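Local coordinates for protein MJ1225 (Methanocaldococcus jannaschii, PDB 3KH5) that binds AMP and ADP through its four CBS repeats and is probably an archaeal counterpart of the nucleotide-sensing gamma subunit of AMP-activated protein kinase, at residues S54-D59 with I89-V94; V58-G63 with Y67-E72; N77-I82 with N210-G215; T132-I137 with T251-A256. All blocks are in the same frame, centred on the assembly; numbering follows the deposited sequence.

Interaction 1: S54-D59 with I89-V94. With ADP (adenosine-5'-diphosphate), chain D.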
# COMPACT_ATOMS: atom_id res chain seq x y z
N SER A 54 -0.42 -5.59 -0.81
CA SER A 54 -1.44 -5.50 -1.85
C SER A 54 -0.86 -5.13 -3.21
O SER A 54 -1.42 -5.47 -4.24
CB SER A 54 -2.54 -4.51 -1.46
OG SER A 54 -2.01 -3.24 -1.15
N MET A 55 0.28 -4.43 -3.19
CA MET A 55 0.97 -4.07 -4.42
C MET A 55 1.53 -5.28 -5.15
O MET A 55 1.51 -5.33 -6.38
CB MET A 55 2.09 -3.06 -4.14
CG MET A 55 1.59 -1.64 -4.21
SD MET A 55 1.35 -1.16 -5.92
CE MET A 55 -0.38 -0.68 -5.80
N ASP A 56 2.02 -6.26 -4.40
CA ASP A 56 2.46 -7.51 -4.99
C ASP A 56 1.31 -8.25 -5.65
O ASP A 56 1.48 -8.92 -6.67
CB ASP A 56 3.08 -8.41 -3.92
CG ASP A 56 4.35 -7.82 -3.35
OD1 ASP A 56 5.27 -7.52 -4.14
OD2 ASP A 56 4.43 -7.69 -2.11
N ILE A 57 0.13 -8.14 -5.03
CA ILE A 57 -1.08 -8.76 -5.57
C ILE A 57 -1.51 -8.04 -6.85
O ILE A 57 -1.92 -8.68 -7.82
CB ILE A 57 -2.26 -8.75 -4.55
CG1 ILE A 57 -1.90 -9.52 -3.26
CG2 ILE A 57 -3.56 -9.30 -5.19
CD1 ILE A 57 -1.64 -11.02 -3.44
N VAL A 58 -1.42 -6.71 -6.84
CA VAL A 58 -1.71 -5.90 -8.04
C VAL A 58 -0.75 -6.22 -9.20
O VAL A 58 -1.16 -6.24 -10.37
CB VAL A 58 -1.72 -4.38 -7.70
CG1 VAL A 58 -1.79 -3.52 -8.97
CG2 VAL A 58 -2.89 -4.05 -6.79
N ASP A 59 0.51 -6.48 -8.87
CA ASP A 59 1.52 -6.96 -9.80
C ASP A 59 1.10 -8.31 -10.42
O ASP A 59 0.99 -8.45 -11.65
CB ASP A 59 2.84 -7.08 -9.01
CG ASP A 59 4.05 -7.41 -9.87
OD1 ASP A 59 3.91 -8.09 -10.91
OD2 ASP A 59 5.16 -7.02 -9.47
N ILE A 89 5.42 -15.24 -5.16
CA ILE A 89 5.21 -13.81 -5.46
C ILE A 89 5.63 -12.83 -4.36
O ILE A 89 5.51 -11.61 -4.54
CB ILE A 89 3.75 -13.50 -5.92
CG1 ILE A 89 2.73 -13.76 -4.80
CG2 ILE A 89 3.40 -14.27 -7.20
CD1 ILE A 89 1.39 -13.05 -5.01
N MET A 90 6.12 -13.33 -3.23
CA MET A 90 6.58 -12.46 -2.16
C MET A 90 7.88 -11.75 -2.52
O MET A 90 8.67 -12.25 -3.34
CB MET A 90 6.74 -13.24 -0.85
CG MET A 90 7.93 -14.19 -0.81
SD MET A 90 8.00 -15.14 0.71
CE MET A 90 9.53 -16.06 0.51
N GLU A 91 8.11 -10.60 -1.92
CA GLU A 91 9.42 -9.99 -1.99
C GLU A 91 10.34 -10.64 -0.97
O GLU A 91 9.97 -10.81 0.20
CB GLU A 91 9.32 -8.48 -1.79
CG GLU A 91 8.68 -7.80 -3.01
CD GLU A 91 9.58 -7.86 -4.23
OE1 GLU A 91 10.77 -7.48 -4.09
OE2 GLU A 91 9.12 -8.29 -5.32
N GLU A 92 11.52 -11.07 -1.42
CA GLU A 92 12.56 -11.59 -0.52
C GLU A 92 13.58 -10.47 -0.30
O GLU A 92 13.38 -9.37 -0.83
CB GLU A 92 13.18 -12.87 -1.10
CG GLU A 92 12.13 -13.92 -1.52
CD GLU A 92 12.74 -15.24 -1.95
OE1 GLU A 92 12.37 -15.74 -3.04
OE2 GLU A 92 13.60 -15.78 -1.21
N ASN A 93 14.65 -10.68 0.46
CA ASN A 93 15.58 -9.57 0.74
C ASN A 93 14.83 -8.41 1.40
O ASN A 93 14.86 -7.27 0.92
CB ASN A 93 16.27 -9.09 -0.56
CG ASN A 93 17.56 -8.31 -0.29
OD1 ASN A 93 18.03 -8.22 0.85
ND2 ASN A 93 18.14 -7.74 -1.34
N VAL A 94 14.13 -8.71 2.49
CA VAL A 94 13.25 -7.75 3.16
C VAL A 94 14.07 -6.63 3.80
O VAL A 94 15.14 -6.88 4.35
CB VAL A 94 12.36 -8.47 4.21
CG1 VAL A 94 11.39 -7.50 4.88
CG2 VAL A 94 11.60 -9.62 3.56
PB ADP D . 5.13 0.52 0.77
O1B ADP D . 5.59 1.71 0.01
O2B ADP D . 3.67 0.76 1.45
O3B ADP D . 6.12 0.10 1.99
PA ADP D . 3.71 -0.96 -0.90
O1A ADP D . 3.50 -0.44 -2.28
O2A ADP D . 2.80 -2.24 -0.48
O3A ADP D . 5.06 -0.80 -0.10
O5' ADP D . 4.61 -2.14 -1.61
C5' ADP D . 5.50 -1.95 -2.75
C4' ADP D . 6.54 -3.11 -2.90
O4' ADP D . 7.52 -2.95 -1.82
C3' ADP D . 5.96 -4.53 -2.78
O3' ADP D . 6.62 -5.38 -3.73
C2' ADP D . 6.32 -4.93 -1.34
O2' ADP D . 6.48 -6.36 -1.20
C1' ADP D . 7.66 -4.23 -1.15
N9 ADP D . 7.93 -3.99 0.30
C8 ADP D . 7.15 -3.43 1.23
N7 ADP D . 7.79 -3.40 2.40
C5 ADP D . 8.99 -3.94 2.21
C6 ADP D . 10.09 -4.19 3.02
N6 ADP D . 10.07 -3.86 4.31
N1 ADP D . 11.18 -4.77 2.48
C2 ADP D . 11.22 -5.10 1.20
N3 ADP D . 10.19 -4.88 0.40
C4 ADP D . 9.08 -4.31 0.88

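Interaction 2: V58-G63 with Y67-E72. With AMP (adenosine monophosphate), chain F.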
# COMPACT_ATOMS: atom_id res chain seq x y z
N VAL A 58 -1.42 -6.71 -6.84
CA VAL A 58 -1.71 -5.90 -8.04
C VAL A 58 -0.75 -6.22 -9.20
O VAL A 58 -1.16 -6.24 -10.37
CB VAL A 58 -1.72 -4.38 -7.70
CG1 VAL A 58 -1.79 -3.52 -8.97
CG2 VAL A 58 -2.89 -4.05 -6.79
N ASP A 59 0.51 -6.48 -8.87
CA ASP A 59 1.52 -6.96 -9.80
C ASP A 59 1.10 -8.31 -10.42
O ASP A 59 0.99 -8.45 -11.65
CB ASP A 59 2.84 -7.08 -9.01
CG ASP A 59 4.05 -7.41 -9.87
OD1 ASP A 59 3.91 -8.09 -10.91
OD2 ASP A 59 5.16 -7.02 -9.47
N PHE A 60 0.85 -9.28 -9.54
CA PHE A 60 0.33 -10.61 -9.88
C PHE A 60 -0.91 -10.58 -10.78
O PHE A 60 -1.02 -11.38 -11.71
CB PHE A 60 0.03 -11.32 -8.55
CG PHE A 60 -0.65 -12.65 -8.70
CD1 PHE A 60 0.01 -13.74 -9.25
CD2 PHE A 60 -1.95 -12.82 -8.22
CE1 PHE A 60 -0.62 -14.98 -9.36
CE2 PHE A 60 -2.59 -14.06 -8.32
CZ PHE A 60 -1.93 -15.13 -8.89
N MET A 61 -1.83 -9.67 -10.49
CA MET A 61 -3.08 -9.55 -11.25
C MET A 61 -2.90 -9.05 -12.68
O MET A 61 -3.83 -9.16 -13.49
CB MET A 61 -4.05 -8.63 -10.52
CG MET A 61 -4.86 -9.28 -9.41
SD MET A 61 -5.66 -8.08 -8.31
CE MET A 61 -5.82 -6.63 -9.37
N GLY A 62 -1.73 -8.49 -12.99
CA GLY A 62 -1.53 -7.87 -14.31
C GLY A 62 -0.56 -6.70 -14.35
O GLY A 62 0.00 -6.39 -15.40
N GLY A 63 -0.36 -6.06 -13.20
CA GLY A 63 0.46 -4.85 -13.11
C GLY A 63 1.94 -5.02 -13.41
O GLY A 63 2.61 -4.06 -13.80
N TYR A 67 2.58 -11.33 -12.92
CA TYR A 67 1.41 -11.74 -13.70
C TYR A 67 1.65 -12.98 -14.55
O TYR A 67 0.71 -13.70 -14.89
CB TYR A 67 0.92 -10.59 -14.59
CG TYR A 67 -0.20 -10.99 -15.51
CD1 TYR A 67 -1.47 -11.30 -15.00
CD2 TYR A 67 -0.01 -11.06 -16.89
CE1 TYR A 67 -2.51 -11.67 -15.84
CE2 TYR A 67 -1.05 -11.43 -17.74
CZ TYR A 67 -2.30 -11.74 -17.20
OH TYR A 67 -3.33 -12.10 -18.03
N ASN A 68 2.91 -13.24 -14.89
CA ASN A 68 3.22 -14.39 -15.73
C ASN A 68 3.05 -15.74 -15.03
O ASN A 68 3.10 -16.79 -15.68
CB ASN A 68 4.59 -14.24 -16.40
CG ASN A 68 4.48 -13.71 -17.84
OD1 ASN A 68 3.59 -12.92 -18.16
ND2 ASN A 68 5.39 -14.15 -18.70
N LEU A 69 2.82 -15.71 -13.71
CA LEU A 69 2.39 -16.92 -13.00
C LEU A 69 0.99 -17.34 -13.46
O LEU A 69 0.73 -18.53 -13.67
CB LEU A 69 2.44 -16.72 -11.48
CG LEU A 69 2.24 -17.99 -10.61
CD1 LEU A 69 3.33 -19.03 -10.89
CD2 LEU A 69 2.22 -17.64 -9.12
N ILE A 70 0.09 -16.36 -13.61
CA ILE A 70 -1.24 -16.60 -14.17
C ILE A 70 -1.14 -16.96 -15.66
O ILE A 70 -1.50 -18.08 -16.05
CB ILE A 70 -2.19 -15.37 -13.98
CG1 ILE A 70 -2.46 -15.10 -12.50
CG2 ILE A 70 -3.52 -15.58 -14.73
CD1 ILE A 70 -3.04 -13.72 -12.21
N ARG A 71 -0.63 -16.03 -16.47
CA ARG A 71 -0.72 -16.13 -17.94
C ARG A 71 0.02 -17.32 -18.56
O ARG A 71 -0.46 -17.91 -19.53
CB ARG A 71 -0.34 -14.80 -18.64
CG ARG A 71 -0.63 -14.80 -20.17
CD ARG A 71 -0.62 -13.40 -20.82
NE ARG A 71 -1.97 -12.85 -21.01
CZ ARG A 71 -2.23 -11.59 -21.38
NH1 ARG A 71 -1.25 -10.73 -21.61
NH2 ARG A 71 -3.49 -11.19 -21.51
N GLU A 72 1.18 -17.66 -18.00
CA GLU A 72 2.03 -18.70 -18.59
C GLU A 72 1.91 -20.06 -17.93
O GLU A 72 1.57 -21.05 -18.59
CB GLU A 72 3.49 -18.27 -18.56
CG GLU A 72 3.87 -17.23 -19.57
CD GLU A 72 3.77 -17.74 -20.99
OE1 GLU A 72 4.39 -18.79 -21.30
OE2 GLU A 72 3.08 -17.10 -21.80
P AMP F . 7.64 -23.26 -15.22
O1P AMP F . 9.12 -23.38 -15.17
O2P AMP F . 7.01 -22.92 -13.76
O3P AMP F . 6.95 -24.65 -15.67
O5' AMP F . 7.12 -22.16 -16.26
C5' AMP F . 5.83 -21.58 -16.08
C4' AMP F . 5.66 -20.28 -16.91
O4' AMP F . 5.10 -19.24 -16.06
C3' AMP F . 6.95 -19.69 -17.50
O3' AMP F . 6.65 -18.96 -18.70
C2' AMP F . 7.44 -18.77 -16.39
O2' AMP F . 8.14 -17.65 -16.96
C1' AMP F . 6.15 -18.28 -15.72
N9 AMP F . 6.26 -18.22 -14.24
C8 AMP F . 6.36 -19.26 -13.41
N7 AMP F . 6.43 -18.81 -12.15
C5 AMP F . 6.36 -17.48 -12.19
C6 AMP F . 6.38 -16.49 -11.22
N6 AMP F . 6.48 -16.81 -9.93
N1 AMP F . 6.29 -15.20 -11.60
C2 AMP F . 6.19 -14.87 -12.88
N3 AMP F . 6.17 -15.80 -13.83
C4 AMP F . 6.25 -17.11 -13.52

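Interaction 3: N77-I82 with N210-G215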
# COMPACT_ATOMS: atom_id res chain seq x y z
N ASN A 77 -5.50 -19.14 -15.79
CA ASN A 77 -6.39 -19.57 -14.72
C ASN A 77 -6.02 -18.94 -13.38
O ASN A 77 -5.14 -19.44 -12.67
CB ASN A 77 -6.38 -21.10 -14.62
CG ASN A 77 -7.56 -21.65 -13.86
OD1 ASN A 77 -8.30 -20.92 -13.20
ND2 ASN A 77 -7.73 -22.96 -13.93
N PHE A 78 -6.69 -17.84 -13.05
CA PHE A 78 -6.45 -17.10 -11.82
C PHE A 78 -6.75 -17.93 -10.59
O PHE A 78 -6.01 -17.89 -9.60
CB PHE A 78 -7.30 -15.82 -11.81
CG PHE A 78 -7.23 -15.05 -10.52
CD1 PHE A 78 -6.13 -14.25 -10.24
CD2 PHE A 78 -8.27 -15.10 -9.60
CE1 PHE A 78 -6.06 -13.52 -9.06
CE2 PHE A 78 -8.21 -14.38 -8.41
CZ PHE A 78 -7.10 -13.59 -8.14
N LEU A 79 -7.85 -18.68 -10.65
CA LEU A 79 -8.26 -19.52 -9.54
C LEU A 79 -7.27 -20.64 -9.25
O LEU A 79 -7.03 -20.97 -8.08
CB LEU A 79 -9.67 -20.08 -9.78
CG LEU A 79 -10.81 -19.48 -8.95
CD1 LEU A 79 -10.52 -18.03 -8.56
CD2 LEU A 79 -12.12 -19.59 -9.73
N ALA A 80 -6.70 -21.23 -10.29
CA ALA A 80 -5.64 -22.22 -10.09
C ALA A 80 -4.35 -21.56 -9.59
O ALA A 80 -3.68 -22.09 -8.70
CB ALA A 80 -5.37 -23.00 -11.37
N ALA A 81 -4.01 -20.41 -10.17
CA ALA A 81 -2.78 -19.69 -9.86
C ALA A 81 -2.70 -19.28 -8.40
O ALA A 81 -1.62 -19.28 -7.81
CB ALA A 81 -2.63 -18.47 -10.76
N ILE A 82 -3.85 -18.94 -7.82
CA ILE A 82 -3.88 -18.52 -6.41
C ILE A 82 -3.70 -19.68 -5.43
O ILE A 82 -3.61 -19.45 -4.22
CB ILE A 82 -5.13 -17.68 -6.05
CG1 ILE A 82 -6.43 -18.44 -6.36
CG2 ILE A 82 -5.08 -16.32 -6.74
CD1 ILE A 82 -7.69 -17.76 -5.85
N ASN A 210 -18.31 -14.83 -8.76
CA ASN A 210 -19.22 -15.19 -9.84
C ASN A 210 -18.51 -15.35 -11.20
O ASN A 210 -18.68 -16.39 -11.87
CB ASN A 210 -20.42 -14.21 -9.85
CG ASN A 210 -20.73 -13.65 -11.22
OD1 ASN A 210 -21.25 -14.34 -12.09
ND2 ASN A 210 -20.44 -12.36 -11.41
N HIS A 211 -17.69 -14.36 -11.59
CA HIS A 211 -16.92 -14.43 -12.84
C HIS A 211 -15.88 -15.54 -12.86
O HIS A 211 -15.74 -16.24 -13.85
CB HIS A 211 -16.23 -13.10 -13.14
CG HIS A 211 -17.06 -12.15 -13.95
ND1 HIS A 211 -17.06 -12.14 -15.32
CD2 HIS A 211 -17.94 -11.20 -13.56
CE1 HIS A 211 -17.90 -11.21 -15.75
NE2 HIS A 211 -18.44 -10.63 -14.71
N MET A 212 -15.16 -15.68 -11.75
CA MET A 212 -14.08 -16.66 -11.62
C MET A 212 -14.55 -18.10 -11.90
O MET A 212 -13.82 -18.88 -12.53
CB MET A 212 -13.46 -16.58 -10.23
CG MET A 212 -12.78 -15.26 -9.88
SD MET A 212 -12.22 -15.32 -8.14
CE MET A 212 -11.94 -13.56 -7.80
N GLN A 213 -15.75 -18.43 -11.43
CA GLN A 213 -16.35 -19.77 -11.59
C GLN A 213 -16.58 -20.12 -13.05
O GLN A 213 -16.32 -21.25 -13.49
CB GLN A 213 -17.69 -19.86 -10.85
CG GLN A 213 -17.65 -19.54 -9.37
CD GLN A 213 -16.87 -20.56 -8.55
OE1 GLN A 213 -15.95 -21.21 -9.05
NE2 GLN A 213 -17.24 -20.70 -7.28
N THR A 214 -17.09 -19.14 -13.80
CA THR A 214 -17.33 -19.27 -15.23
C THR A 214 -16.10 -18.73 -15.97
O THR A 214 -16.07 -18.69 -17.20
CB THR A 214 -18.61 -18.48 -15.66
OG1 THR A 214 -18.29 -17.08 -15.78
CG2 THR A 214 -19.74 -18.65 -14.64
N GLY A 215 -15.10 -18.34 -15.19
CA GLY A 215 -13.93 -17.58 -15.66
C GLY A 215 -13.29 -18.04 -16.95
O GLY A 215 -12.96 -19.22 -17.08

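Interaction 4: T132-I137 with T251-A256. With ADP (adenosine-5'-diphosphate), chain B; AMP (adenosine monophosphate), chain C.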
# COMPACT_ATOMS: atom_id res chain seq x y z
N THR A 132 5.53 1.23 10.96
CA THR A 132 5.14 1.83 9.69
C THR A 132 5.27 3.33 9.83
O THR A 132 5.46 3.85 10.93
CB THR A 132 3.69 1.49 9.31
OG1 THR A 132 2.79 2.15 10.21
CG2 THR A 132 3.44 -0.02 9.37
N GLU A 133 5.14 4.04 8.71
CA GLU A 133 5.19 5.51 8.70
C GLU A 133 4.10 6.15 9.57
O GLU A 133 4.37 7.13 10.27
CB GLU A 133 5.11 6.03 7.26
CG GLU A 133 6.33 5.69 6.41
CD GLU A 133 6.12 6.02 4.94
OE1 GLU A 133 7.04 6.61 4.33
OE2 GLU A 133 5.04 5.71 4.41
N ARG A 134 2.89 5.59 9.52
CA ARG A 134 1.76 6.04 10.35
C ARG A 134 2.09 5.97 11.84
O ARG A 134 1.78 6.89 12.59
CB ARG A 134 0.49 5.23 10.03
CG ARG A 134 -0.82 5.83 10.58
CD ARG A 134 -2.07 5.40 9.78
NE ARG A 134 -1.86 5.47 8.33
CZ ARG A 134 -2.16 4.50 7.46
NH1 ARG A 134 -2.73 3.37 7.88
NH2 ARG A 134 -1.90 4.68 6.17
N ASP A 135 2.70 4.86 12.26
CA ASP A 135 3.10 4.65 13.66
C ASP A 135 3.99 5.80 14.14
O ASP A 135 3.84 6.28 15.27
CB ASP A 135 3.88 3.34 13.82
CG ASP A 135 3.02 2.10 13.68
OD1 ASP A 135 1.80 2.16 13.90
OD2 ASP A 135 3.60 1.03 13.36
N VAL A 136 4.91 6.20 13.28
CA VAL A 136 5.87 7.27 13.58
C VAL A 136 5.20 8.65 13.59
O VAL A 136 5.42 9.44 14.51
CB VAL A 136 7.08 7.26 12.60
CG1 VAL A 136 8.04 8.41 12.91
CG2 VAL A 136 7.81 5.93 12.68
N ILE A 137 4.39 8.93 12.57
CA ILE A 137 3.68 10.20 12.51
C ILE A 137 2.76 10.36 13.73
O ILE A 137 2.68 11.44 14.32
CB ILE A 137 2.85 10.33 11.21
CG1 ILE A 137 3.79 10.42 10.00
CG2 ILE A 137 1.95 11.57 11.26
CD1 ILE A 137 3.08 10.35 8.66
N THR A 251 -5.57 9.53 11.95
CA THR A 251 -6.85 9.21 12.60
C THR A 251 -7.82 8.51 11.64
O THR A 251 -8.90 8.07 12.06
CB THR A 251 -7.54 10.45 13.18
OG1 THR A 251 -7.82 11.39 12.13
CG2 THR A 251 -6.67 11.10 14.25
N ASN A 252 -7.44 8.41 10.37
CA ASN A 252 -8.28 7.78 9.36
C ASN A 252 -7.63 6.60 8.63
O ASN A 252 -8.24 6.02 7.72
CB ASN A 252 -8.75 8.83 8.36
CG ASN A 252 -9.82 9.73 8.92
OD1 ASN A 252 -10.96 9.30 9.11
ND2 ASN A 252 -9.47 10.98 9.20
N ASP A 253 -6.41 6.25 9.02
CA ASP A 253 -5.64 5.24 8.30
C ASP A 253 -5.67 5.50 6.79
O ASP A 253 -5.99 4.61 6.01
CB ASP A 253 -6.21 3.83 8.56
CG ASP A 253 -5.91 3.31 9.96
OD1 ASP A 253 -4.80 3.55 10.49
OD2 ASP A 253 -6.80 2.63 10.53
N ILE A 254 -5.39 6.74 6.40
CA ILE A 254 -5.30 7.12 4.99
C ILE A 254 -3.85 7.55 4.81
O ILE A 254 -3.27 8.13 5.73
CB ILE A 254 -6.30 8.27 4.67
CG1 ILE A 254 -7.73 7.72 4.60
CG2 ILE A 254 -5.95 8.99 3.36
CD1 ILE A 254 -8.82 8.79 4.77
N GLY A 255 -3.26 7.25 3.66
CA GLY A 255 -1.85 7.56 3.45
C GLY A 255 -1.58 8.69 2.48
O GLY A 255 -0.46 9.18 2.41
N ALA A 256 -2.61 9.10 1.74
CA ALA A 256 -2.44 10.08 0.67
C ALA A 256 -3.66 10.97 0.46
O ALA A 256 -4.79 10.47 0.38
CB ALA A 256 -2.07 9.37 -0.64
PB ADP B . 0.05 -1.01 5.54
O1B ADP B . -1.00 -1.92 6.05
O2B ADP B . -0.54 0.02 4.43
O3B ADP B . 1.23 -1.77 4.78
PA ADP B . -0.04 1.22 7.19
O1A ADP B . -1.50 1.33 6.87
O2A ADP B . 0.55 1.90 8.56
O3A ADP B . 0.75 -0.12 6.69
O5' ADP B . -0.48 0.10 8.32
C5' ADP B . -1.80 -0.03 8.94
C4' ADP B . -1.73 -0.03 10.49
O4' ADP B . -1.80 -1.37 11.09
C3' ADP B . -0.41 0.59 10.93
O3' ADP B . -0.63 1.57 11.96
C2' ADP B . 0.45 -0.56 11.44
O2' ADP B . 0.94 -0.19 12.73
C1' ADP B . -0.48 -1.78 11.56
N9 ADP B . -0.08 -3.03 10.79
C8 ADP B . 0.29 -3.08 9.50
N7 ADP B . 0.54 -4.35 9.17
C5 ADP B . 0.34 -5.11 10.24
C6 ADP B . 0.44 -6.48 10.49
N6 ADP B . 0.82 -7.32 9.53
N1 ADP B . 0.14 -6.94 11.72
C2 ADP B . -0.24 -6.11 12.69
N3 ADP B . -0.34 -4.80 12.47
C4 ADP B . -0.06 -4.27 11.27
P AMP C . -5.53 2.57 1.38
O1P AMP C . -5.30 1.65 2.52
O2P AMP C . -4.80 2.03 0.05
O3P AMP C . -4.90 4.04 1.64
O5' AMP C . -7.07 2.76 0.99
C5' AMP C . -8.17 2.20 1.76
C4' AMP C . -9.49 2.81 1.29
O4' AMP C . -9.37 4.24 1.54
C3' AMP C . -9.58 2.61 -0.24
O3' AMP C . -10.93 2.30 -0.63
C2' AMP C . -9.17 3.98 -0.79
O2' AMP C . -9.86 4.24 -2.02
C1' AMP C . -9.65 4.93 0.31
N9 AMP C . -8.89 6.22 0.32
C8 AMP C . -7.57 6.37 0.32
N7 AMP C . -7.26 7.67 0.33
C5 AMP C . -8.40 8.35 0.34
C6 AMP C . -8.71 9.70 0.35
N6 AMP C . -7.74 10.61 0.35
N1 AMP C . -10.01 10.07 0.36
C2 AMP C . -10.99 9.16 0.36
N3 AMP C . -10.72 7.86 0.35
C4 AMP C . -9.45 7.43 0.34

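Interaction 1: S54-D59 with I89-V94
The ribose end of an ADP pocket in the CBS fold is built where Asp56, on helix 54-63, meets Glu91 of the loop 89-94. The Asp56 carboxylate grips the sugar diol with one oxygen apiece: ADP O3' donates to Asp56 OD1 and ADP O2' to Asp56 OD2, each at 2.6 Å. Its CG stands anti to the carbonyl carbon (chi1 -65°), which sets the two oxygens beside the ribose diol. Glu91, bent at chi2, lays its CG 3.2 Å from ADP O2', so the diol lies against methylene as well as carboxylate. Asp56 OD1 and Glu91 OE2 are only 4.1 Å apart; Lys66 forms salt bridges to both and probably offsets their repulsion. With an alanine here in place of Asp56, both ribose hydroxyls would probably lose their acceptor and Lys66 one of its two carboxylates. Away from the sugar, Ile57 CD1 meets Ile89 CD1 at 4.0 Å, the two side chains crossing at a slant. Val94 CG1 lies 3.6 Å from ADP N1, at the adenine end. An aspartate near the start of a helix, holding both ribose hydroxyls, is typical of nucleotide sites in CBS domains.

Interaction 2: V58-G63 with Y67-E72
Phe60 and Tyr67 bring the two backbones to 4.1 Å between CA atoms, and the axes of the short helical segments 58-63 and 68-72 are inclined at 39° and come within 8.3 Å of each other. A CA-H...O contact marks the junction: Tyr67 CA lies 3.2 Å from Phe60 O, with an angle of 150° at the hydrogen. The same carbonyl oxygen sits at the edge of the Tyr67 ring, near its plane, while the Tyr67 ring packs along the backbone of Met61 and Gly62, with Tyr67 CG 3.6 Å from Gly62 CA. Ile70 reaches over one face of the Phe60 ring. Its CD1 is 3.9 Å from the ring centroid and 13° off the normal, a CH-pi contact, and its CG1 touches Phe60 CE1 at 3.6 Å. Ile70 CD1 also comes within 3.1 Å of Phe60 O, touching both the ring and the carbonyl of the same residue. This placement follows from an Ile70 chain in which CG1 is anti to the carbonyl carbon and CD1 is extended. The two helices follow one another through a short turn in this CBS-repeat protein, and helix 68-73 carries part of an AMP site. Leu69 serves both sides through its two methyls: CD2 packs on Phe60 CE1, whereas CD1 comes within 3.4 Å of AMP N7. Asn68 CB approaches AMP N3, and Glu72 lies along the ribose. At the turn between the helices, Asp59 OD1 accepts a hydrogen bond from Lys66 N. Around the rim of the Phe60 ring, Ile82 and Ala81 continue the apolar layer.

Interaction 3: N77-I82 with N210-G215
Leu79 and Met212 cross at about a right angle, and this crossing carries most of the contact between helices 78-81 and 206-213. Both methyls of Leu79 press on the methionine from one side: CD2 lies 3.3 Å from Met212 CB, tighter than usual for two carbons, and CD1 lies 3.2 Å from Met212 SD. Met212 then runs on extended beyond CG (chi2 176°, chi3 -163°), past Leu79 to Phe78. There the sulfur takes the rim of the ring: Met212 SD is 5.3 Å from the Phe78 centroid and 80° off the normal, an edge-on Met-aromatic contact. Met212 CE adds an oblique touch on Phe78 CE2 at 3.9 Å. One face of the Phe78 ring is occupied by Ile82 CG2 of its own segment. Replacing Leu79 by an alanine removes both methyls and is likely to open a gap beside Met212 CB and SD, leaving that chain freer to turn. Leu203 touches both Phe78 and Met212, and Ile220 packs on Met212, bringing in helices 196-203 and 218-222. Asn77 caps helix 78-81 through a weak bond from Ala80 N to its OD1. The result is apolar helix-to-helix packing with a Met-aromatic contact, between helices distant in sequence.

Interaction 4: T132-I137 with T251-A256
Arg134 of helix 133-140 stands between a bound ADP and the loop at Asp253, its guanidinium sandwiched between the alpha phosphate and the Asp253 backbone. Arg134 NH1 lies 2.6 Å from ADP O1A, though the bond is bent (115°) and weak, and the alpha phosphate sits over one face. Over the opposite face comes backbone: Asp253 CA is 3.3 Å above the plane, with Ile254 N farther along. Arg134 NH1 also makes a salt bridge to Asp253 OD1 at 3.3 Å, its hydrogen bond weak and the two planar groups turned 51° apart. With CG anti to the backbone N (chi1 -166°) and a bend at chi3, Arg134 crosses the Asp253 side chain nearly at right angles. In the second shell, Glu272 forms a salt bridge with Arg134 NE, which probably limits the rotation of the guanidinium. The helix start is held by a capping box: Asp135 N donates weakly to Thr132 OG1, and Thr132 N to Asp135 OD2 at 3.1 Å. Both capping residues also serve the ligand, as Thr132 OG1 donates to ADP O2A at 2.8 Å and ADP O3' donates to Asp135 OD1. Farther along the loop, Ala256 O accepts from N6 of an AMP at 3.0 Å. A capped helix start that meets phosphate and ribose, faced by a loop from another repeat, is characteristic of nucleotide clefts in tandem CBS proteins.

Interaction 2 touches both interaction 1 and interaction 3, while interaction 4 lies on the opposite side of the chain's centre from each, its centre about 21 Å from that of interaction 1 and about 34 Å from that of interaction 3. Interactions 1 and 2 share helix 54-63 and touch where Ile89 packs on Phe60 and Leu69. Interactions 2 and 3 have centres about 13 Å apart and meet through Phe60, Ile70 and Phe78, on helices that follow one another. Along the chain, interaction 2 closes before interaction 3 opens, and the segments of interaction 3 alternate with those of interaction 4. Interactions 1, 2 and 4 border nucleotide sites, whereas interaction 3 is packing away from them.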